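Local coordinates for glycosyl hydrolases family 2, sugar binding domain protein (Bacteroides uniformis str. 3978 T3 ii, PDB 6D1P) that probably hydrolyses O-glycosyl bonds as a beta-glucuronidase of glycoside hydrolase family 2 from a human gut bacterium, at residues F557-H560 with L561-Q564. Sequence-based numbering, arbitrary orientation.
Sequences FDWH and LKEQ
The backbone N-H of Leu561 donates to Phe557 O, the N...O distance being 2.9 Å and the N-H...O angle 160°, the first of four successive i+4 to i bonds that mark these two turns as alpha-helix. The Leu561 side chain lies against Tyr616 and Trp617 of helix 609-617. Lys562 N repeats the bond with Asp558 O, while the Asp558 carboxylate turns elsewhere, to the hydroxyls of Tyr616 and Tyr646 and the backbone N of Ala673. The Lys562 side chain leaves between the backbone N and the carbonyl carbon (chi1 69°) and bends again at chi2, which carries its end over one face of the Trp559 indole. There Lys562 CE sits 3.6 Å from the centroid of the Trp559 six-membered ring, a CH-pi contact. Lys562 NZ lies 3.7 Å from the same centroid, 17° off the normal, which meets the geometry of a cation-pi interaction. Lys562 NZ also forms a salt bridge, weak as a hydrogen bond, with Glu563 OE2 at 3.3 Å. Glu563 N is hydrogen-bonded to Trp559 O, and Glu563 CG comes obliquely to 3.2 Å from Trp559 NE1. Water 1, in the indole plane at the ring edge, accepts from Trp559 NE1 at 2.9 Å and donates to Glu563 OE1, which links the carboxylate to the indole indirectly. An alanine in place of Trp559 would probably leave the ammonium of Lys562 without its aromatic face and deprive the bridging water of its N-H donor. Gln564 N completes the series with His560 O at 3.0 Å; Gln564 NE2 reaches Ser573 OG, and His560 stacks on Trp513. The pattern is that of i, i+3 and i, i+4 side-chain pairing along one alpha-helix, here helix 550-564 within the TIM-barrel domain of a family 2 glycosidase.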
# COMPACT_ATOMS: atom_id res chain seq x y z
N PHE A 557 -20.90 -25.85 22.49
CA PHE A 557 -21.94 -26.05 21.49
C PHE A 557 -22.88 -27.18 21.91
O PHE A 557 -24.10 -27.07 21.80
CB PHE A 557 -21.32 -26.39 20.13
CG PHE A 557 -20.58 -25.25 19.47
CD1 PHE A 557 -21.11 -23.97 19.43
CD2 PHE A 557 -19.35 -25.49 18.85
CE1 PHE A 557 -20.43 -22.93 18.80
CE2 PHE A 557 -18.66 -24.47 18.21
CZ PHE A 557 -19.19 -23.18 18.19
N ASP A 558 -22.30 -28.29 22.38
CA ASP A 558 -23.06 -29.45 22.83
C ASP A 558 -24.10 -29.04 23.88
O ASP A 558 -25.30 -29.23 23.69
CB ASP A 558 -22.07 -30.48 23.40
CG ASP A 558 -22.70 -31.85 23.63
OD1 ASP A 558 -21.93 -32.78 23.92
OD2 ASP A 558 -23.93 -32.01 23.54
N TRP A 559 -23.63 -28.40 24.96
CA TRP A 559 -24.53 -27.92 26.00
C TRP A 559 -25.68 -27.07 25.43
O TRP A 559 -26.86 -27.39 25.63
CB TRP A 559 -23.76 -27.12 27.04
CG TRP A 559 -24.62 -26.87 28.21
CD1 TRP A 559 -25.54 -25.85 28.35
CD2 TRP A 559 -24.75 -27.69 29.38
NE1 TRP A 559 -26.19 -25.97 29.55
CE2 TRP A 559 -25.73 -27.09 30.21
CE3 TRP A 559 -24.11 -28.86 29.82
CZ2 TRP A 559 -26.09 -27.62 31.46
CZ3 TRP A 559 -24.47 -29.39 31.07
CH2 TRP A 559 -25.46 -28.77 31.87
N HIS A 560 -25.34 -25.98 24.74
CA HIS A 560 -26.38 -25.11 24.18
C HIS A 560 -27.40 -25.92 23.40
O HIS A 560 -28.61 -25.73 23.57
CB HIS A 560 -25.77 -24.05 23.27
CG HIS A 560 -25.21 -22.86 23.98
ND1 HIS A 560 -24.00 -22.87 24.63
CD2 HIS A 560 -25.70 -21.60 24.12
CE1 HIS A 560 -23.76 -21.68 25.15
NE2 HIS A 560 -24.78 -20.89 24.86
N LEU A 561 -26.93 -26.83 22.54
CA LEU A 561 -27.84 -27.57 21.67
C LEU A 561 -28.75 -28.50 22.46
O LEU A 561 -29.93 -28.66 22.13
CB LEU A 561 -27.04 -28.35 20.62
CG LEU A 561 -26.37 -27.49 19.54
CD1 LEU A 561 -25.44 -28.32 18.68
CD2 LEU A 561 -27.41 -26.82 18.68
N LYS A 562 -28.22 -29.14 23.49
CA LYS A 562 -29.08 -30.03 24.25
C LYS A 562 -30.04 -29.24 25.12
O LYS A 562 -31.16 -29.71 25.38
CB LYS A 562 -28.26 -31.04 25.06
CG LYS A 562 -27.47 -30.50 26.21
CD LYS A 562 -28.15 -30.76 27.55
CE LYS A 562 -27.19 -30.44 28.69
NZ LYS A 562 -27.83 -30.61 30.03
N GLU A 563 -29.67 -28.02 25.52
CA GLU A 563 -30.61 -27.19 26.26
C GLU A 563 -31.77 -26.75 25.38
O GLU A 563 -32.92 -26.70 25.83
CB GLU A 563 -29.90 -25.99 26.87
CG GLU A 563 -28.87 -26.37 27.92
CD GLU A 563 -29.47 -27.08 29.14
OE1 GLU A 563 -29.54 -26.45 30.21
OE2 GLU A 563 -29.85 -28.26 29.01
N GLN A 564 -31.50 -26.46 24.11
CA GLN A 564 -32.56 -25.96 23.25
C GLN A 564 -33.70 -26.95 23.08
O GLN A 564 -34.81 -26.54 22.72
CB GLN A 564 -31.99 -25.53 21.90
CG GLN A 564 -31.03 -24.37 22.08
CD GLN A 564 -30.60 -23.68 20.81
OE1 GLN A 564 -31.03 -24.03 19.71
NE2 GLN A 564 -29.75 -22.68 20.95
O HOH W 1 -27.96 -24.03 30.68